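Local coordinates for hydrolase family protein (Deinococcus radiodurans R1, PDB 3CNH), which is a predicted hydrolase of the haloacid dehalogenase-like superfamily and probably acts as a phosphatase, at residues Q30-D35 / R70-E75; V80-S85 / N115-R120; L92-D97 / Q189-L194. All coordinates share one frame; numbering follows the deposited sequence.

Interaction 1. Residues Q30-D35 / R70-E75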
loop_
_atom_site.group_PDB
_atom_site.type_symbol
_atom_site.label_atom_id
_atom_site.label_comp_id
_atom_site.label_asym_id
_atom_site.label_seq_id
_atom_site.Cartn_x
_atom_site.Cartn_y
_atom_site.Cartn_z
ATOM N N GLN A 30 -18.099 0.190 -14.055
ATOM C CA GLN A 30 -19.377 -0.378 -14.485
ATOM C C GLN A 30 -20.541 0.321 -13.762
ATOM O O GLN A 30 -21.534 0.718 -14.360
ATOM C CB GLN A 30 -19.412 -1.889 -14.196
ATOM C CG GLN A 30 -20.760 -2.574 -14.507
ATOM N N ARG A 31 -20.356 0.511 -12.471
ATOM C CA ARG A 31 -21.387 1.144 -11.653
ATOM C C ARG A 31 -21.724 2.545 -12.120
ATOM O O ARG A 31 -22.876 2.976 -12.078
ATOM C CB ARG A 31 -20.963 1.213 -10.181
ATOM C CG ARG A 31 -22.042 1.879 -9.300
ATOM C CD ARG A 31 -21.647 1.996 -7.827
ATOM N NE ARG A 31 -21.405 0.705 -7.182
ATOM C CZ ARG A 31 -22.356 -0.069 -6.658
ATOM N NH1 ARG A 31 -23.634 0.281 -6.719
ATOM N NH2 ARG A 31 -22.026 -1.219 -6.087
ATOM N N PHE A 32 -20.699 3.244 -12.579
ATOM C CA PHE A 32 -20.837 4.653 -12.995
ATOM C C PHE A 32 -21.080 4.821 -14.466
ATOM O O PHE A 32 -21.239 5.940 -14.971
ATOM C CB PHE A 32 -19.654 5.480 -12.536
ATOM C CG PHE A 32 -19.705 5.828 -11.075
ATOM C CD1 PHE A 32 -20.459 6.912 -10.646
ATOM C CD2 PHE A 32 -19.017 5.089 -10.129
ATOM C CE1 PHE A 32 -20.527 7.256 -9.295
ATOM C CE2 PHE A 32 -19.079 5.447 -8.791
ATOM C CZ PHE A 32 -19.832 6.534 -8.377
ATOM N N GLY A 33 -21.139 3.693 -15.144
ATOM C CA GLY A 33 -21.466 3.673 -16.575
ATOM C C GLY A 33 -20.386 4.245 -17.464
ATOM O O GLY A 33 -20.656 4.838 -18.518
ATOM N N LEU A 34 -19.153 4.039 -17.036
ATOM C CA LEU A 34 -18.000 4.551 -17.802
ATOM C C LEU A 34 -17.585 3.637 -18.960
ATOM O O LEU A 34 -17.665 2.416 -18.870
ATOM C CB LEU A 34 -16.802 4.744 -16.876
ATOM C CG LEU A 34 -17.036 5.644 -15.646
ATOM C CD1 LEU A 34 -15.759 5.708 -14.816
ATOM C CD2 LEU A 34 -17.525 7.016 -16.044
ATOM N N ASP A 35 -17.120 4.258 -20.036
ATOM C CA ASP A 35 -16.525 3.502 -21.161
ATOM C C ASP A 35 -15.260 2.899 -20.586
ATOM O O ASP A 35 -14.320 3.616 -20.226
ATOM C CB ASP A 35 -16.201 4.419 -22.341
ATOM C CG ASP A 35 -15.552 3.683 -23.485
ATOM O OD1 ASP A 35 -14.436 3.168 -23.317
ATOM O OD2 ASP A 35 -16.168 3.651 -24.574
ATOM N N ARG A 70 -20.945 14.333 -16.743
ATOM C CA ARG A 70 -21.364 13.168 -15.938
ATOM C C ARG A 70 -22.562 13.506 -15.063
ATOM O O ARG A 70 -22.744 14.640 -14.651
ATOM C CB ARG A 70 -20.249 12.723 -15.013
ATOM C CG ARG A 70 -18.950 12.282 -15.663
ATOM C CD ARG A 70 -19.150 11.174 -16.691
ATOM N NE ARG A 70 -17.848 10.737 -17.207
ATOM C CZ ARG A 70 -17.666 9.804 -18.135
ATOM N NH1 ARG A 70 -18.714 9.223 -18.706
ATOM N NH2 ARG A 70 -16.433 9.485 -18.528
ATOM N N ASP A 71 -23.363 12.489 -14.778
ATOM C CA ASP A 71 -24.559 12.686 -13.962
ATOM C C ASP A 71 -24.300 12.321 -12.525
ATOM O O ASP A 71 -25.175 11.886 -11.801
ATOM C CB ASP A 71 -25.795 11.953 -14.514
ATOM C CG ASP A 71 -25.626 10.458 -14.603
ATOM O OD1 ASP A 71 -24.502 9.946 -14.384
ATOM O OD2 ASP A 71 -26.651 9.792 -14.904
ATOM N N PHE A 72 -23.062 12.506 -12.136
ATOM C CA PHE A 72 -22.641 12.302 -10.756
ATOM C C PHE A 72 -21.463 13.215 -10.485
ATOM O O PHE A 72 -20.896 13.786 -11.407
ATOM C CB PHE A 72 -22.285 10.834 -10.477
ATOM C CG PHE A 72 -21.232 10.284 -11.402
ATOM C CD1 PHE A 72 -19.892 10.375 -11.079
ATOM C CD2 PHE A 72 -21.588 9.736 -12.617
ATOM C CE1 PHE A 72 -18.919 9.897 -11.941
ATOM C CE2 PHE A 72 -20.612 9.256 -13.484
ATOM C CZ PHE A 72 -19.320 9.352 -13.178
ATOM N N THR A 73 -21.089 13.329 -9.214
ATOM C CA THR A 73 -20.019 14.239 -8.805
ATOM C C THR A 73 -18.696 13.573 -8.433
ATOM O O THR A 73 -18.621 12.375 -8.173
ATOM C CB THR A 73 -20.426 15.028 -7.564
ATOM O OG1 THR A 73 -20.549 14.123 -6.460
ATOM C CG2 THR A 73 -21.749 15.792 -7.800
ATOM N N PRO A 74 -17.619 14.363 -8.388
ATOM C CA PRO A 74 -16.336 13.770 -8.015
ATOM C C PRO A 74 -16.392 13.219 -6.603
ATOM O O PRO A 74 -15.723 12.232 -6.263
ATOM C CB PRO A 74 -15.352 14.945 -8.138
ATOM C CG PRO A 74 -15.981 15.824 -9.170
ATOM C CD PRO A 74 -17.473 15.695 -9.013
ATOM N N GLU A 75 -17.248 13.832 -5.805
ATOM C CA GLU A 75 -17.410 13.390 -4.403
ATOM C C GLU A 75 -18.066 12.021 -4.372
ATOM O O GLU A 75 -17.665 11.126 -3.599
ATOM C CB GLU A 75 -18.210 14.407 -3.590
ATOM C CG GLU A 75 -17.451 15.731 -3.359
ATOM C CD GLU A 75 -17.305 16.635 -4.604
ATOM O OE1 GLU A 75 -18.123 16.595 -5.569
ATOM O OE2 GLU A 75 -16.333 17.425 -4.609
HETATM O O HOH W 1 -23.223 7.622 -15.566
HETATM O O HOH W 2 -17.218 6.984 -20.542
#
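The phenyl ring of F72 has a neighbour on each face: F32 presents CD1 over the centre of one, 3.3 Å above the plane, while CB of R70 lies against the other, nearer the rim. With the ring planes inclined at 51° and the centroids 4.5 Å apart, the two phenylalanines form an edge-to-face pair in which F32 supplies the edge. At the rim of the F72 ring, close to its plane, comes CD2 of L34, 4.1 Å from CZ of F72. The same methyl group sits over the centre of the R70 guanidinium, 3.5 Å from CZ of R70, and the two side chains are roughly perpendicular. In the guanidinium plane a water accepts from NH1 of R70 and from the backbone N of D35; NE of R70 is hydrogen-bonded to the carbonyl O of V65. A second water bridges O of F32 (2.7 Å) and OD1 of D71 (2.9 Å). F72 CG lies between backbone N and carbonyl carbon (chi1 56°), turning the ring toward the helix end. With an alanine here, the edge of F32 would probably lose the face it packs on, and a gap would open between F32 and CB of R70. The contact docks the end of helix 22-32, with its Schellman motif at G33, on the loop before helix 74-83, in a helical insertion after strand 6-9 consistent with a C1-type HAD cap.

Interaction 2. Residues V80-S85 / N115-R120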
loop_
_atom_site.group_PDB
_atom_site.type_symbol
_atom_site.label_atom_id
_atom_site.label_comp_id
_atom_site.label_asym_id
_atom_site.label_seq_id
_atom_site.Cartn_x
_atom_site.Cartn_y
_atom_site.Cartn_z
ATOM N N VAL A 80 -17.088 5.995 -3.545
ATOM C CA VAL A 80 -17.121 4.599 -4.008
ATOM C C VAL A 80 -15.684 4.045 -4.121
ATOM O O VAL A 80 -15.418 2.870 -3.823
ATOM C CB VAL A 80 -17.951 4.438 -5.310
ATOM C CG1 VAL A 80 -17.890 2.993 -5.795
ATOM C CG2 VAL A 80 -19.422 4.863 -5.062
HETATM N N MSE A 81 -14.745 4.900 -4.499
HETATM C CA MSE A 81 -13.330 4.477 -4.533
HETATM C C MSE A 81 -12.921 4.023 -3.137
HETATM O O MSE A 81 -12.376 2.941 -2.935
HETATM C CB MSE A 81 -12.382 5.607 -4.969
HETATM C CG MSE A 81 -12.503 5.998 -6.380
HETATM SE SE MSE A 81 -11.285 7.449 -6.860
HETATM C CE MSE A 81 -9.701 6.699 -6.169
ATOM N N GLU A 82 -13.256 4.859 -2.169
ATOM C CA GLU A 82 -12.851 4.625 -0.773
ATOM C C GLU A 82 -13.401 3.307 -0.248
ATOM O O GLU A 82 -12.725 2.525 0.455
ATOM C CB GLU A 82 -13.248 5.822 0.102
ATOM C CG GLU A 82 -12.340 6.995 -0.166
ATOM C CD GLU A 82 -12.745 8.248 0.580
ATOM O OE1 GLU A 82 -13.887 8.276 1.089
ATOM O OE2 GLU A 82 -11.912 9.180 0.616
ATOM N N GLU A 83 -14.627 3.042 -0.636
ATOM C CA GLU A 83 -15.333 1.837 -0.202
ATOM C C GLU A 83 -14.785 0.523 -0.703
ATOM O O GLU A 83 -15.192 -0.544 -0.214
ATOM C CB GLU A 83 -16.806 1.907 -0.572
ATOM C CG GLU A 83 -17.482 2.983 0.222
ATOM C CD GLU A 83 -18.790 3.361 -0.360
ATOM O OE1 GLU A 83 -19.147 2.807 -1.428
ATOM O OE2 GLU A 83 -19.443 4.234 0.245
ATOM N N GLN A 84 -13.878 0.592 -1.655
ATOM C CA GLN A 84 -13.254 -0.625 -2.198
ATOM C C GLN A 84 -12.309 -1.219 -1.162
ATOM O O GLN A 84 -11.963 -2.389 -1.243
ATOM C CB GLN A 84 -12.463 -0.370 -3.477
ATOM C CG GLN A 84 -13.336 0.193 -4.589
ATOM C CD GLN A 84 -14.535 -0.630 -4.816
ATOM O OE1 GLN A 84 -14.426 -1.783 -5.226
ATOM N NE2 GLN A 84 -15.724 -0.055 -4.558
ATOM N N SER A 85 -11.909 -0.403 -0.197
ATOM C CA SER A 85 -10.939 -0.828 0.833
ATOM C C SER A 85 -11.641 -1.609 1.913
ATOM O O SER A 85 -12.576 -1.143 2.527
ATOM C CB SER A 85 -10.202 0.368 1.427
ATOM O OG SER A 85 -9.329 0.956 0.465
ATOM N N ASN A 115 -4.926 6.644 0.854
ATOM C CA ASN A 115 -4.006 6.185 1.932
ATOM C C ASN A 115 -4.520 6.621 3.298
ATOM O O ASN A 115 -4.668 5.840 4.241
ATOM C CB ASN A 115 -2.582 6.743 1.731
ATOM C CG ASN A 115 -1.542 5.974 2.530
ATOM O OD1 ASN A 115 -1.492 4.720 2.491
ATOM N ND2 ASN A 115 -0.670 6.720 3.212
ATOM N N GLU A 116 -4.883 7.878 3.382
ATOM C CA GLU A 116 -5.313 8.490 4.671
ATOM C C GLU A 116 -6.666 7.944 5.087
ATOM O O GLU A 116 -6.896 7.678 6.252
ATOM C CB GLU A 116 -5.171 10.018 4.606
ATOM C CG GLU A 116 -3.639 10.262 4.598
ATOM C CD GLU A 116 -3.191 11.690 4.583
ATOM O OE1 GLU A 116 -4.050 12.590 4.453
ATOM O OE2 GLU A 116 -1.955 11.891 4.669
ATOM N N TYR A 117 -7.536 7.702 4.109
ATOM C CA TYR A 117 -8.841 7.089 4.405
ATOM C C TYR A 117 -8.639 5.694 4.988
ATOM O O TYR A 117 -9.278 5.287 5.950
ATOM C CB TYR A 117 -9.717 7.008 3.141
ATOM C CG TYR A 117 -10.904 6.103 3.318
ATOM C CD1 TYR A 117 -12.095 6.590 3.840
ATOM C CD2 TYR A 117 -10.839 4.762 2.980
ATOM C CE1 TYR A 117 -13.187 5.765 4.027
ATOM C CE2 TYR A 117 -11.927 3.910 3.179
ATOM C CZ TYR A 117 -13.107 4.435 3.694
ATOM O OH TYR A 117 -14.203 3.657 3.872
ATOM N N ARG A 118 -7.705 4.959 4.407
ATOM C CA ARG A 118 -7.453 3.557 4.816
ATOM C C ARG A 118 -6.863 3.518 6.220
ATOM O O ARG A 118 -7.264 2.738 7.070
ATOM C CB ARG A 118 -6.549 2.856 3.785
ATOM C CG ARG A 118 -7.352 2.477 2.525
ATOM C CD ARG A 118 -6.506 2.384 1.271
ATOM N NE ARG A 118 -5.483 1.338 1.276
ATOM C CZ ARG A 118 -5.674 0.097 0.848
ATOM N NH1 ARG A 118 -6.880 -0.340 0.522
ATOM N NH2 ARG A 118 -4.637 -0.741 0.843
ATOM N N ILE A 119 -5.948 4.438 6.459
ATOM C CA ILE A 119 -5.263 4.487 7.759
ATOM C C ILE A 119 -6.249 4.794 8.856
ATOM O O ILE A 119 -6.297 4.126 9.910
ATOM C CB ILE A 119 -4.103 5.519 7.729
ATOM C CG1 ILE A 119 -2.986 4.995 6.828
ATOM C CG2 ILE A 119 -3.555 5.804 9.125
ATOM C CD1 ILE A 119 -2.020 6.082 6.383
ATOM N N ARG A 120 -7.097 5.784 8.622
ATOM C CA ARG A 120 -8.035 6.214 9.673
ATOM C C ARG A 120 -9.138 5.185 9.857
ATOM O O ARG A 120 -9.517 4.850 10.982
ATOM C CB ARG A 120 -8.666 7.586 9.383
ATOM C CG ARG A 120 -9.987 7.533 8.631
ATOM C CD ARG A 120 -10.697 8.896 8.639
ATOM N NE ARG A 120 -10.023 9.788 7.732
ATOM C CZ ARG A 120 -10.413 10.015 6.488
ATOM N NH1 ARG A 120 -9.704 10.805 5.721
ATOM N NH2 ARG A 120 -11.508 9.448 6.014
HETATM O O HOH W 3 -14.129 1.028 3.371
#
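Y117 lays one face of its ring against E82, whose CB stands 3.7 Å from the ring centroid and only 3° off the normal, a CH-pi contact. The backbone O of E82 comes to 3.2 Å from CE2 of Y117, and beyond CB the carboxylate stacks almost flat on the ring, with OE1 of E82 3.7 Å from CD1 of Y117. The ring reaches this position because CG of Y117 extends opposite its backbone N (chi1 166°). R118 donates from NH1 to OG of S85 at 2.8 Å, a nearly straight bond (163°) in the guanidinium plane. A water joins the two pairs, donating to O of S85 and bonding to OH of Y117. Thus the C-terminal end of helix 74-83, in the probable helical cap, meets helix 112-122, which follows strand 103-108 of the HAD-like core. NH1 of R118 also bonds to the carbonyl of T17, helping fix the guanidinium; the R118 side chain approaches to about 5 Å a bound phosphate, probably from the crystallisation medium, that may mark the substrate pocket. NE2 of Q84 bonds back to O of V80 (3.0 Å), four residues earlier, while O of Q84 accepts from OG1 of T17.

Interaction 3. Residues L92-D97 / Q189-L194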
loop_
_atom_site.group_PDB
_atom_site.type_symbol
_atom_site.label_atom_id
_atom_site.label_comp_id
_atom_site.label_asym_id
_atom_site.label_seq_id
_atom_site.Cartn_x
_atom_site.Cartn_y
_atom_site.Cartn_z
ATOM N N LEU A 92 -4.310 -8.623 9.588
ATOM C CA LEU A 92 -4.487 -7.459 10.486
ATOM C C LEU A 92 -4.279 -7.811 11.902
ATOM O O LEU A 92 -3.592 -7.129 12.658
ATOM C CB LEU A 92 -5.892 -6.883 10.432
ATOM C CG LEU A 92 -6.051 -5.859 9.342
ATOM C CD1 LEU A 92 -7.490 -5.486 9.139
ATOM C CD2 LEU A 92 -5.226 -4.631 9.695
ATOM N N ALA A 93 -4.909 -8.904 12.299
ATOM C CA ALA A 93 -4.832 -9.353 13.668
ATOM C C ALA A 93 -3.396 -9.689 14.051
ATOM O O ALA A 93 -2.941 -9.418 15.153
ATOM C CB ALA A 93 -5.763 -10.571 13.915
ATOM N N LEU A 94 -2.684 -10.291 13.117
ATOM C CA LEU A 94 -1.277 -10.674 13.356
ATOM C C LEU A 94 -0.435 -9.416 13.575
ATOM O O LEU A 94 0.381 -9.302 14.501
ATOM C CB LEU A 94 -0.727 -11.450 12.152
ATOM C CG LEU A 94 0.776 -11.736 12.119
ATOM C CD1 LEU A 94 1.253 -12.538 13.311
ATOM C CD2 LEU A 94 1.170 -12.437 10.787
ATOM N N ALA A 95 -0.651 -8.484 12.674
ATOM C CA ALA A 95 0.118 -7.218 12.705
ATOM C C ALA A 95 -0.181 -6.473 14.001
ATOM O O ALA A 95 0.708 -5.953 14.663
ATOM C CB ALA A 95 -0.159 -6.352 11.492
ATOM N N ARG A 96 -1.450 -6.463 14.389
ATOM C CA ARG A 96 -1.845 -5.775 15.637
ATOM C C ARG A 96 -1.142 -6.393 16.832
ATOM O O ARG A 96 -0.727 -5.715 17.777
ATOM C CB ARG A 96 -3.395 -5.766 15.825
ATOM C CG ARG A 96 -4.119 -4.804 14.872
ATOM C CD ARG A 96 -5.703 -4.841 14.881
ATOM N NE ARG A 96 -6.237 -3.819 13.955
ATOM C CZ ARG A 96 -7.450 -3.803 13.407
ATOM N NH1 ARG A 96 -8.294 -4.803 13.590
ATOM N NH2 ARG A 96 -7.795 -2.800 12.591
ATOM N N ASP A 97 -1.013 -7.711 16.800
ATOM C CA ASP A 97 -0.370 -8.439 17.884
ATOM C C ASP A 97 1.114 -8.094 17.944
ATOM O O ASP A 97 1.660 -7.712 18.966
ATOM C CB ASP A 97 -0.540 -9.944 17.635
ATOM C CG ASP A 97 0.085 -10.797 18.691
ATOM O OD1 ASP A 97 0.194 -10.353 19.847
ATOM O OD2 ASP A 97 0.449 -11.941 18.356
ATOM N N GLN A 189 1.113 -18.609 7.501
ATOM C CA GLN A 189 2.402 -18.724 6.822
ATOM C C GLN A 189 3.322 -17.548 7.214
ATOM O O GLN A 189 4.498 -17.719 7.565
ATOM C CB GLN A 189 2.206 -18.827 5.300
ATOM C CG GLN A 189 3.426 -18.484 4.467
ATOM C CD GLN A 189 3.529 -17.002 4.113
ATOM O OE1 GLN A 189 2.513 -16.309 3.995
ATOM N NE2 GLN A 189 4.750 -16.525 3.860
ATOM N N LEU A 190 2.744 -16.361 7.226
ATOM C CA LEU A 190 3.527 -15.163 7.531
ATOM C C LEU A 190 4.036 -15.237 8.959
ATOM O O LEU A 190 5.194 -14.951 9.249
ATOM C CB LEU A 190 2.701 -13.893 7.328
ATOM C CG LEU A 190 3.410 -12.555 7.560
ATOM C CD1 LEU A 190 4.684 -12.373 6.716
ATOM C CD2 LEU A 190 2.449 -11.369 7.253
ATOM N N ARG A 191 3.165 -15.687 9.858
ATOM C CA ARG A 191 3.527 -15.784 11.276
ATOM C C ARG A 191 4.690 -16.751 11.448
ATOM O O ARG A 191 5.648 -16.452 12.168
ATOM C CB ARG A 191 2.358 -16.196 12.200
ATOM C CG ARG A 191 2.721 -16.111 13.704
ATOM C CD ARG A 191 1.590 -16.534 14.682
ATOM N NE ARG A 191 0.452 -15.600 14.765
ATOM C CZ ARG A 191 0.346 -14.585 15.634
ATOM N NH1 ARG A 191 1.327 -14.310 16.476
ATOM N NH2 ARG A 191 -0.738 -13.809 15.642
ATOM N N GLU A 192 4.625 -17.873 10.748
ATOM C CA GLU A 192 5.675 -18.886 10.887
ATOM C C GLU A 192 6.989 -18.398 10.343
ATOM O O GLU A 192 8.022 -18.642 10.946
ATOM C CB GLU A 192 5.359 -20.217 10.205
ATOM C CG GLU A 192 6.194 -21.389 10.765
ATOM C CD GLU A 192 7.716 -21.120 10.874
ATOM O OE1 GLU A 192 8.302 -21.144 12.014
ATOM O OE2 GLU A 192 8.336 -20.887 9.813
ATOM N N GLU A 193 6.942 -17.754 9.181
ATOM C CA GLU A 193 8.181 -17.269 8.571
ATOM C C GLU A 193 8.801 -16.140 9.369
ATOM O O GLU A 193 10.007 -16.079 9.506
ATOM C CB GLU A 193 8.006 -16.882 7.109
ATOM C CG GLU A 193 7.523 -18.047 6.265
ATOM C CD GLU A 193 8.051 -17.952 4.837
ATOM O OE1 GLU A 193 9.283 -17.846 4.710
ATOM O OE2 GLU A 193 7.261 -18.007 3.870
ATOM N N LEU A 194 7.979 -15.235 9.880
ATOM C CA LEU A 194 8.504 -14.203 10.781
ATOM C C LEU A 194 9.147 -14.840 12.025
ATOM O O LEU A 194 10.192 -14.393 12.489
ATOM C CB LEU A 194 7.448 -13.194 11.193
ATOM C CG LEU A 194 7.032 -12.261 10.046
ATOM C CD1 LEU A 194 5.814 -11.408 10.442
ATOM C CD2 LEU A 194 8.181 -11.376 9.544
#
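L94 and R191 lie alongside each other, pointing opposite ways, and the leucine ends beneath the flat guanidinium of the arginine. R191 is modelled in two conformers, and its contacts here are those of one of them. In that conformer CD1 of L94 lies over the centre of the guanidinium. The other methyl of L94, CD2, turns to L190 and meets CD2 of that residue at 3.9 Å, the two leucines crossing at a slant. L94 thus uses both branches, CD1 on the arginine and CD2 on the buried leucine. Its CG is trans to its own backbone N, which carries the fork across to helix 187-196.

D97, one turn farther along helix 89-98, meets R191 at the edge of the guanidinium instead of over its face. In the same conformer NH1 of R191 donates to OD2 of D97 at 3.1 Å, with an N-H...O angle of 164°. The acceptor lies in the guanidinium plane, although the carboxylate plane is itself turned 41° from it. A bend at chi3 brings the arginine's end back over L94 and within range of D97, whose OD1 holds R101 in a second salt bridge.

The segment axes run 32° from parallel and 10.9 Å apart. Helices 89-98 and 187-196 pack side by side on one face of the Rossmann-like parallel sheet (order 3-2-1-4-5) of the HAD core, where L190 touches W9, V164 and V182. Chemically the contact is two-layered: leucines make its buried side, while the exposed arginine, in this conformer, shields L94 with its face and spends an edge N-H on D97, which may lower the cost of placing its charge beside apolar carbon.

Interactions 1 and 2 share helix 74-83 and touch directly, CZ of F32 lying 3.7 Å from CG2 of V80, though their centres are about 18 Å apart. Interaction 3 is separate: its centre is about 39 Å from that of interaction 1, across the centre of the chain, and about 23 Å from that of interaction 2, whose nearest atoms are about 8 Å away. The segments of interactions 2 and 3 alternate along the chain. The sodium ion, bound by D10, G12 and D166, is about 8 Å from the R118 side chain of interaction 2, which also lies near the phosphate, and about 11 Å from the L190 side chain of interaction 3, so interaction 2 approaches the metal site more closely.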